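Local atomic coordinates of 7,8-dihydro-6-hydroxymethylpterin pyrophosphokinase-dihydropteroate synthase (Plasmodium falciparum, PDB entry 6JWS), a protein that probably catalyses two successive steps of folate biosynthesis, pyrophosphorylating 6-hydroxymethyl-7,8-dihydropterin with ATP and then joining the product to 4-aminobenzoate to form 7,8-dihydropteroate. Residues B[548-556]-B[590-600]; B[100-108]-B[559-567]. The protein carries 1 engineered substitution. All coordinates share one frame; numbering follows the deposited sequence.

Contact 1 of 2, residues B[548-556]-B[590-600]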
loop_
_atom_site.group_PDB
_atom_site.type_symbol
_atom_site.label_atom_id
_atom_site.label_comp_id
_atom_site.label_asym_id
_atom_site.label_seq_id
_atom_site.Cartn_x
_atom_site.Cartn_y
_atom_site.Cartn_z
ATOM N N VAL B 548 15.836 -14.502 6.820
ATOM C CA VAL B 548 14.560 -14.077 7.345
ATOM C C VAL B 548 14.164 -14.906 8.564
ATOM O O VAL B 548 13.716 -14.359 9.581
ATOM C CB VAL B 548 13.495 -14.021 6.231
ATOM C CG1 VAL B 548 12.088 -13.987 6.817
ATOM C CG2 VAL B 548 13.743 -12.791 5.348
ATOM N N TYR B 549 14.333 -16.225 8.446
ATOM C CA TYR B 549 13.873 -17.166 9.457
ATOM C C TYR B 549 14.868 -17.320 10.610
ATOM O O TYR B 549 14.442 -17.567 11.747
ATOM C CB TYR B 549 13.396 -18.462 8.789
ATOM C CG TYR B 549 12.131 -18.212 8.003
ATOM C CD1 TYR B 549 10.901 -18.143 8.647
ATOM C CD2 TYR B 549 12.178 -17.951 6.644
ATOM C CE1 TYR B 549 9.741 -17.864 7.941
ATOM C CE2 TYR B 549 11.025 -17.671 5.922
ATOM C CZ TYR B 549 9.808 -17.627 6.578
ATOM O OH TYR B 549 8.661 -17.367 5.879
ATOM N N ASP B 550 16.168 -17.138 10.335
ATOM C CA ASP B 550 17.163 -17.170 11.404
ATOM C C ASP B 550 16.867 -16.084 12.449
ATOM O O ASP B 550 16.861 -16.366 13.647
ATOM C CB ASP B 550 18.595 -17.063 10.862
ATOM C CG ASP B 550 19.024 -18.260 10.008
ATOM O OD1 ASP B 550 18.331 -19.323 10.069
ATOM O OD2 ASP B 550 20.034 -18.121 9.260
ATOM N N ILE B 551 16.575 -14.858 11.978
ATOM C CA ILE B 551 16.310 -13.713 12.841
ATOM C C ILE B 551 14.985 -13.904 13.585
ATOM O O ILE B 551 14.946 -13.788 14.803
ATOM C CB ILE B 551 16.418 -12.404 12.027
ATOM C CG1 ILE B 551 17.889 -12.075 11.716
ATOM C CG2 ILE B 551 15.714 -11.250 12.715
ATOM C CD1 ILE B 551 18.073 -11.191 10.511
ATOM N N LYS B 552 13.917 -14.288 12.867
ATOM C CA LYS B 552 12.641 -14.649 13.470
ATOM C C LYS B 552 12.807 -15.718 14.553
ATOM O O LYS B 552 12.282 -15.571 15.673
ATOM C CB LYS B 552 11.630 -15.120 12.412
ATOM C CG LYS B 552 10.214 -15.318 12.930
ATOM C CD LYS B 552 9.195 -15.913 11.960
ATOM C CE LYS B 552 7.942 -16.309 12.717
ATOM N NZ LYS B 552 6.740 -16.398 11.851
ATOM N N ASN B 553 13.491 -16.821 14.213
ATOM C CA ASN B 553 13.671 -17.913 15.176
ATOM C C ASN B 553 14.464 -17.433 16.392
ATOM O O ASN B 553 14.132 -17.776 17.511
ATOM C CB ASN B 553 14.266 -19.186 14.556
ATOM C CG ASN B 553 13.283 -19.887 13.635
ATOM O OD1 ASN B 553 12.084 -19.898 13.925
ATOM N ND2 ASN B 553 13.762 -20.445 12.523
ATOM N N TYR B 554 15.491 -16.608 16.185
ATOM C CA TYR B 554 16.256 -16.039 17.285
ATOM C C TYR B 554 15.373 -15.256 18.267
ATOM O O TYR B 554 15.417 -15.501 19.468
ATOM C CB TYR B 554 17.401 -15.189 16.727
ATOM C CG TYR B 554 18.142 -14.391 17.764
ATOM C CD1 TYR B 554 17.700 -13.122 18.127
ATOM C CD2 TYR B 554 19.306 -14.888 18.371
ATOM C CE1 TYR B 554 18.372 -12.375 19.082
ATOM C CE2 TYR B 554 20.016 -14.128 19.294
ATOM C CZ TYR B 554 19.550 -12.872 19.643
ATOM O OH TYR B 554 20.195 -12.118 20.583
ATOM N N LEU B 555 14.563 -14.325 17.759
ATOM C CA LEU B 555 13.660 -13.495 18.548
ATOM C C LEU B 555 12.625 -14.335 19.298
ATOM O O LEU B 555 12.335 -14.053 20.461
ATOM C CB LEU B 555 13.008 -12.453 17.618
ATOM C CG LEU B 555 14.010 -11.429 17.072
ATOM C CD1 LEU B 555 13.377 -10.514 16.020
ATOM C CD2 LEU B 555 14.605 -10.599 18.216
ATOM N N GLU B 556 12.089 -15.373 18.636
ATOM C CA GLU B 556 11.126 -16.275 19.254
ATOM C C GLU B 556 11.780 -17.056 20.394
ATOM O O GLU B 556 11.170 -17.227 21.457
ATOM C CB GLU B 556 10.540 -17.246 18.221
ATOM C CG GLU B 556 9.559 -16.564 17.264
ATOM C CD GLU B 556 9.048 -17.488 16.159
ATOM O OE1 GLU B 556 9.858 -18.218 15.571
ATOM O OE2 GLU B 556 7.844 -17.477 15.879
ATOM N N LEU B 590 14.756 -8.011 4.736
ATOM C CA LEU B 590 14.002 -8.134 5.969
ATOM C C LEU B 590 12.694 -7.342 5.875
ATOM O O LEU B 590 11.672 -7.827 6.338
ATOM C CB LEU B 590 14.867 -7.666 7.153
ATOM C CG LEU B 590 15.985 -8.636 7.548
ATOM C CD1 LEU B 590 16.981 -7.964 8.465
ATOM C CD2 LEU B 590 15.427 -9.909 8.189
ATOM N N LEU B 591 12.746 -6.122 5.312
ATOM C CA LEU B 591 11.562 -5.288 5.082
ATOM C C LEU B 591 10.598 -5.974 4.112
ATOM O O LEU B 591 9.398 -6.008 4.367
ATOM C CB LEU B 591 11.967 -3.901 4.560
ATOM C CG LEU B 591 12.613 -2.969 5.588
ATOM C CD1 LEU B 591 13.149 -1.726 4.893
ATOM C CD2 LEU B 591 11.600 -2.553 6.640
ATOM N N GLN B 592 11.132 -6.565 3.033
ATOM C CA GLN B 592 10.263 -7.211 2.053
ATOM C C GLN B 592 9.482 -8.348 2.709
ATOM O O GLN B 592 8.364 -8.646 2.288
ATOM C CB GLN B 592 11.044 -7.771 0.864
ATOM C CG GLN B 592 11.672 -6.680 0.017
ATOM C CD GLN B 592 12.550 -7.249 -1.074
ATOM O OE1 GLN B 592 13.080 -8.342 -0.944
ATOM N NE2 GLN B 592 12.716 -6.510 -2.161
ATOM N N ASN B 593 10.059 -8.926 3.777
ATOM C CA ASN B 593 9.528 -10.130 4.394
ATOM C C ASN B 593 8.997 -9.855 5.794
ATOM O O ASN B 593 8.967 -10.754 6.642
ATOM C CB ASN B 593 10.578 -11.239 4.360
ATOM C CG ASN B 593 10.734 -11.776 2.954
ATOM O OD1 ASN B 593 9.918 -12.576 2.503
ATOM N ND2 ASN B 593 11.729 -11.301 2.237
ATOM N N ILE B 594 8.562 -8.615 6.024
ATOM C CA ILE B 594 8.112 -8.184 7.335
ATOM C C ILE B 594 6.817 -8.899 7.738
ATOM O O ILE B 594 6.474 -8.958 8.918
ATOM C CB ILE B 594 8.023 -6.641 7.377
ATOM C CG1 ILE B 594 8.255 -6.067 8.775
ATOM C CG2 ILE B 594 6.721 -6.139 6.758
ATOM C CD1 ILE B 594 9.631 -6.364 9.359
ATOM N N HIS B 595 6.100 -9.475 6.765
ATOM C CA HIS B 595 4.840 -10.144 7.024
ATOM C C HIS B 595 5.026 -11.297 8.009
ATOM O O HIS B 595 4.071 -11.696 8.692
ATOM C CB HIS B 595 4.196 -10.592 5.698
ATOM C CG HIS B 595 4.951 -11.704 5.037
ATOM N ND1 HIS B 595 5.975 -11.463 4.114
ATOM C CD2 HIS B 595 4.869 -13.047 5.189
ATOM C CE1 HIS B 595 6.491 -12.614 3.725
ATOM N NE2 HIS B 595 5.836 -13.602 4.378
ATOM N N VAL B 596 6.263 -11.828 8.110
ATOM C CA VAL B 596 6.473 -12.961 9.006
ATOM C C VAL B 596 6.246 -12.561 10.469
ATOM O O VAL B 596 6.174 -13.459 11.313
ATOM C CB VAL B 596 7.840 -13.641 8.815
ATOM C CG1 VAL B 596 8.069 -14.194 7.407
ATOM C CG2 VAL B 596 9.012 -12.797 9.345
ATOM N N TYR B 597 6.091 -11.247 10.754
ATOM C CA TYR B 597 5.837 -10.718 12.102
ATOM C C TYR B 597 4.371 -10.324 12.321
ATOM O O TYR B 597 4.071 -9.603 13.274
ATOM C CB TYR B 597 6.820 -9.595 12.498
ATOM C CG TYR B 597 8.258 -10.065 12.510
ATOM C CD1 TYR B 597 8.775 -10.796 13.579
ATOM C CD2 TYR B 597 9.092 -9.845 11.425
ATOM C CE1 TYR B 597 10.079 -11.285 13.576
ATOM C CE2 TYR B 597 10.392 -10.333 11.404
ATOM C CZ TYR B 597 10.891 -11.051 12.480
ATOM O OH TYR B 597 12.170 -11.533 12.451
ATOM N N ASP B 598 3.462 -10.826 11.473
ATOM C CA ASP B 598 2.067 -10.403 11.465
ATOM C C ASP B 598 1.369 -10.781 12.773
ATOM O O ASP B 598 0.362 -10.180 13.112
ATOM C CB ASP B 598 1.279 -10.993 10.278
ATOM C CG ASP B 598 1.472 -10.246 8.966
ATOM O OD1 ASP B 598 2.115 -9.163 8.971
ATOM O OD2 ASP B 598 0.991 -10.757 7.933
ATOM N N GLU B 599 1.907 -11.764 13.500
ATOM C CA GLU B 599 1.341 -12.191 14.768
ATOM C C GLU B 599 1.993 -11.499 15.959
ATOM O O GLU B 599 1.587 -11.760 17.093
ATOM C CB GLU B 599 1.646 -13.674 15.002
ATOM C CG GLU B 599 1.182 -14.573 13.878
ATOM C CD GLU B 599 -0.328 -14.695 13.827
ATOM O OE1 GLU B 599 -0.904 -15.295 14.761
ATOM O OE2 GLU B 599 -0.918 -14.168 12.858
ATOM N N TYR B 600 3.020 -10.667 15.725
ATOM C CA TYR B 600 3.850 -10.197 16.825
ATOM C C TYR B 600 3.862 -8.677 16.891
ATOM O O TYR B 600 3.805 -8.020 15.860
ATOM C CB TYR B 600 5.297 -10.654 16.628
ATOM C CG TYR B 600 5.513 -12.143 16.726
ATOM C CD1 TYR B 600 5.349 -12.815 17.921
ATOM C CD2 TYR B 600 5.986 -12.870 15.649
ATOM C CE1 TYR B 600 5.592 -14.176 18.012
ATOM C CE2 TYR B 600 6.234 -14.228 15.724
ATOM C CZ TYR B 600 6.014 -14.891 16.906
ATOM O OH TYR B 600 6.249 -16.236 16.996
HETATM O O HOH W 1 13.111 -11.771 10.010
HETATM O O HOH W 2 9.589 -15.250 3.857
#
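Val548 fits between Asn593 and Val596: both its methyls touch Asn593 CB, CG2 the closer at 3.7 Å, and CG1, anti to the backbone N (chi1 163°), also reaches Val596 CG1 at 4.1 Å. A short branched side chain suits this spot, because both methyls find apolar neighbours close to the helix surface. The CG1 of Val548 also lies over the rim of one face of the Tyr549 ring. Val596 divides its branches, CG1 meeting the phenol end of Tyr549 at an oblique angle (3.6 Å to OH) and CG2 meeting Lys552 CD. These pairs join helix 547-564 of the TIM barrel's outer layer to the turns that follow the next helix, 584-592; the helices themselves meet where Ile551 CD1 lies 3.7 Å from Leu590 CD2. Lys552 is long enough to pass Val596 and reach its backbone. Its extended chain carries NZ to 3.0 Å from Val596 O, where the hydrogen bond lies in the carbonyl plane on a lone pair, with a C=O...N angle of 144°. Alongside, Tyr597 runs in the opposite direction to Lys552 and brings its OH 3.6 Å from Ile551 CG2. A phenol serves well here, since the ring meets Leu555 CD1 obliquely and the side chain also touches Ile576, while the hydroxyl shares a water with Val548 O, the water lying 2.6 Å from Tyr597 OH and donating to Val548 O. At Glu556, farther along helix 547-564, OE2 is met by Tyr600 OH in a hydrogen bond modelled so short that its geometry is doubtful, and the Tyr600 ring stacks with Phe574 of strand 572-575.

Contact 2 of 2, residues B[100-108]-B[559-567]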
loop_
_atom_site.group_PDB
_atom_site.type_symbol
_atom_site.label_atom_id
_atom_site.label_comp_id
_atom_site.label_asym_id
_atom_site.label_seq_id
_atom_site.Cartn_x
_atom_site.Cartn_y
_atom_site.Cartn_z
ATOM N N ASN B 100 11.465 -16.514 44.850
ATOM C CA ASN B 100 12.767 -16.128 44.318
ATOM C C ASN B 100 12.677 -15.748 42.843
ATOM O O ASN B 100 12.034 -16.440 42.050
ATOM C CB ASN B 100 13.891 -17.118 44.628
ATOM C CG ASN B 100 13.731 -18.455 43.949
ATOM O OD1 ASN B 100 14.709 -19.026 43.478
ATOM N ND2 ASN B 100 12.513 -18.969 43.916
ATOM N N LYS B 101 13.371 -14.651 42.506
ATOM C CA LYS B 101 13.326 -14.038 41.187
ATOM C C LYS B 101 14.405 -14.615 40.265
ATOM O O LYS B 101 14.572 -14.124 39.152
ATOM C CB LYS B 101 13.422 -12.512 41.299
ATOM C CG LYS B 101 12.153 -11.815 41.775
ATOM C CD LYS B 101 12.219 -10.286 41.742
ATOM C CE LYS B 101 11.919 -9.652 40.393
ATOM N NZ LYS B 101 12.051 -8.174 40.459
ATOM N N GLU B 102 15.110 -15.659 40.726
ATOM C CA GLU B 102 16.189 -16.293 39.982
ATOM C C GLU B 102 15.726 -16.683 38.577
ATOM O O GLU B 102 14.571 -17.069 38.383
ATOM C CB GLU B 102 16.621 -17.587 40.669
ATOM C CG GLU B 102 17.597 -17.396 41.815
ATOM C CD GLU B 102 18.303 -18.670 42.271
ATOM O OE1 GLU B 102 17.849 -19.777 41.883
ATOM O OE2 GLU B 102 19.311 -18.559 43.016
ATOM N N LEU B 103 16.673 -16.654 37.629
ATOM C CA LEU B 103 16.430 -17.018 36.243
ATOM C C LEU B 103 16.532 -18.529 36.095
ATOM O O LEU B 103 17.412 -19.141 36.685
ATOM C CB LEU B 103 17.473 -16.358 35.333
ATOM C CG LEU B 103 17.320 -14.863 35.082
ATOM C CD1 LEU B 103 18.356 -14.408 34.069
ATOM C CD2 LEU B 103 15.909 -14.499 34.638
ATOM N N ILE B 104 15.662 -19.090 35.245
ATOM C CA ILE B 104 15.705 -20.484 34.838
ATOM C C ILE B 104 15.776 -20.534 33.311
ATOM O O ILE B 104 15.285 -19.628 32.629
ATOM C CB ILE B 104 14.457 -21.209 35.378
ATOM C CG1 ILE B 104 13.168 -20.664 34.747
ATOM C CG2 ILE B 104 14.413 -21.144 36.907
ATOM C CD1 ILE B 104 11.924 -21.445 35.103
ATOM N N ASP B 105 16.408 -21.583 32.778
ATOM C CA ASP B 105 16.425 -21.788 31.341
ATOM C C ASP B 105 15.601 -23.021 30.974
ATOM O O ASP B 105 15.473 -23.359 29.802
ATOM C CB ASP B 105 17.848 -21.805 30.773
ATOM C CG ASP B 105 18.753 -22.896 31.328
ATOM O OD1 ASP B 105 18.266 -23.714 32.156
ATOM O OD2 ASP B 105 19.952 -22.906 30.939
ATOM N N LYS B 106 15.017 -23.679 31.977
ATOM C CA LYS B 106 14.191 -24.844 31.726
ATOM C C LYS B 106 13.425 -25.192 32.992
ATOM O O LYS B 106 13.770 -24.755 34.085
ATOM C CB LYS B 106 15.029 -26.037 31.253
ATOM C CG LYS B 106 14.227 -27.181 30.646
ATOM C CD LYS B 106 15.023 -28.124 29.747
ATOM C CE LYS B 106 14.117 -29.055 28.961
ATOM N NZ LYS B 106 14.866 -29.910 28.008
ATOM N N CYS B 107 12.374 -25.992 32.816
ATOM C CA CYS B 107 11.557 -26.439 33.923
ATOM C C CYS B 107 11.028 -27.834 33.604
ATOM O O CYS B 107 10.081 -27.978 32.832
ATOM C CB CYS B 107 10.431 -25.447 34.160
ATOM S SG CYS B 107 9.202 -26.070 35.327
ATOM N N GLU B 108 11.662 -28.842 34.223
ATOM C CA GLU B 108 11.436 -30.255 33.940
ATOM C C GLU B 108 9.977 -30.654 34.168
ATOM O O GLU B 108 9.425 -31.407 33.370
ATOM C CB GLU B 108 12.390 -31.143 34.748
ATOM C CG GLU B 108 13.859 -30.743 34.632
ATOM C CD GLU B 108 14.608 -31.032 33.333
ATOM O OE1 GLU B 108 14.025 -31.666 32.420
ATOM O OE2 GLU B 108 15.791 -30.623 33.234
ATOM N N LEU B 559 11.974 -14.552 23.265
ATOM C CA LEU B 559 10.659 -14.391 23.871
ATOM C C LEU B 559 10.348 -15.615 24.734
ATOM O O LEU B 559 9.874 -15.474 25.849
ATOM C CB LEU B 559 9.600 -14.156 22.780
ATOM C CG LEU B 559 8.144 -14.093 23.255
ATOM C CD1 LEU B 559 7.301 -13.151 22.396
ATOM C CD2 LEU B 559 7.498 -15.482 23.340
ATOM N N ASN B 560 10.617 -16.819 24.225
ATOM C CA ASN B 560 10.331 -18.027 24.990
ATOM C C ASN B 560 11.062 -17.989 26.331
ATOM O O ASN B 560 10.504 -18.405 27.343
ATOM C CB ASN B 560 10.693 -19.325 24.256
ATOM C CG ASN B 560 9.759 -19.596 23.100
ATOM O OD1 ASN B 560 8.638 -19.081 23.080
ATOM N ND2 ASN B 560 10.201 -20.394 22.135
ATOM N N PHE B 561 12.317 -17.518 26.314
ATOM C CA PHE B 561 13.116 -17.410 27.527
ATOM C C PHE B 561 12.506 -16.386 28.479
ATOM O O PHE B 561 12.308 -16.685 29.648
ATOM C CB PHE B 561 14.562 -17.043 27.212
ATOM C CG PHE B 561 15.443 -16.868 28.426
ATOM C CD1 PHE B 561 15.835 -17.964 29.182
ATOM C CD2 PHE B 561 15.926 -15.617 28.786
ATOM C CE1 PHE B 561 16.684 -17.815 30.272
ATOM C CE2 PHE B 561 16.780 -15.472 29.873
ATOM C CZ PHE B 561 17.146 -16.565 30.626
ATOM N N LEU B 562 12.171 -15.196 27.982
ATOM C CA LEU B 562 11.568 -14.196 28.848
ATOM C C LEU B 562 10.258 -14.725 29.425
ATOM O O LEU B 562 9.977 -14.542 30.610
ATOM C CB LEU B 562 11.336 -12.894 28.070
ATOM C CG LEU B 562 12.472 -11.882 28.194
ATOM C CD1 LEU B 562 13.714 -12.327 27.434
ATOM C CD2 LEU B 562 12.016 -10.502 27.744
ATOM N N VAL B 563 9.452 -15.364 28.578
ATOM C CA VAL B 563 8.141 -15.832 28.995
ATOM C C VAL B 563 8.282 -16.954 30.037
ATOM O O VAL B 563 7.519 -16.997 31.004
ATOM C CB VAL B 563 7.287 -16.216 27.763
ATOM C CG1 VAL B 563 6.250 -17.277 28.058
ATOM C CG2 VAL B 563 6.660 -14.990 27.097
ATOM N N LEU B 564 9.279 -17.836 29.866
ATOM C CA LEU B 564 9.556 -18.862 30.863
ATOM C C LEU B 564 9.838 -18.201 32.212
ATOM O O LEU B 564 9.608 -18.784 33.262
ATOM C CB LEU B 564 10.786 -19.655 30.417
ATOM C CG LEU B 564 11.261 -20.765 31.362
ATOM C CD1 LEU B 564 10.205 -21.869 31.506
ATOM C CD2 LEU B 564 12.558 -21.372 30.824
ATOM N N ASN B 565 10.328 -16.960 32.179
ATOM C CA ASN B 565 10.784 -16.325 33.400
ATOM C C ASN B 565 9.705 -15.370 33.899
ATOM O O ASN B 565 9.983 -14.500 34.716
ATOM C CB ASN B 565 12.190 -15.735 33.212
ATOM C CG ASN B 565 13.243 -16.816 33.329
ATOM O OD1 ASN B 565 13.578 -17.212 34.451
ATOM N ND2 ASN B 565 13.746 -17.314 32.204
ATOM N N GLY B 566 8.500 -15.506 33.330
ATOM C CA GLY B 566 7.323 -14.806 33.810
ATOM C C GLY B 566 7.186 -13.383 33.293
ATOM O O GLY B 566 6.450 -12.589 33.870
ATOM N N ILE B 567 7.892 -13.040 32.206
ATOM C CA ILE B 567 7.600 -11.776 31.541
ATOM C C ILE B 567 6.333 -11.982 30.711
ATOM O O ILE B 567 6.255 -12.918 29.926
ATOM C CB ILE B 567 8.793 -11.287 30.695
ATOM C CG1 ILE B 567 10.068 -11.160 31.543
ATOM C CG2 ILE B 567 8.448 -9.980 29.977
ATOM C CD1 ILE B 567 9.883 -10.365 32.831
HETATM O O HOH W 3 12.739 -16.162 36.643
#
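The Schellman motif that ends helix 547-564 supplies the main grip here, since its last residue before the glycine, Asn565, clamps the backbone of Ile104 with its amide. OD1 accepts from Ile104 N at 2.9 Å, on a lone pair in the carbonyl plane and nearly straight (169°), and ND2 gives a hydrogen to Ile104 O at 2.8 Å. Asparagine suits the place because one flat group offers an acceptor and a donor to the same residue. The amide is held from within the helix end too, ND2 donating to Phe561 O from above the carbonyl plane. A water donating to both Asn565 OD1 and Glu102 O adds a further bridge to 100-108. Apolar groups flank the clamp. The Phe561 ring turns its edge to Leu103 CD1, 4.2 Å from CZ, and to Asp105 CA. In Leu564, chi1 of 178° swings the isobutyl group so that CD2 comes against the Asp105-Lys106 peptide, 3.5 Å from Asp105 C, while CG lies 3.9 Å from Ile104 CD1. Ile104 also packs on Lys47 of strand 46-57, in the antiparallel kinase sheet. Gly566, at positive phi, then lets Gly566 N bond to Val563 O and Ile567 N to Leu562 O, the pairing that defines a Schellman helix end.

From the N terminus the chain first lays down 100-108, the loop leading into helix 108-114, and contact 2 closes some 450 residues later, when the C-terminal end of helix 547-564 arrives. Before that, the same helix has already supplied 548-556, which waits for 590-600. Contact 1 thus closes a short local loop through strand 572-575 and helix 584-592, within the synthase barrel. The segments alternate along the chain, so the two contacts cross. Their centres are about 23 Å apart, and helix 547-564 is the element they share: one part packs against the end of the next barrel helix and the turns after it, while its end meets the loop beside the antiparallel kinase sheet, tying the two catalytic modules together.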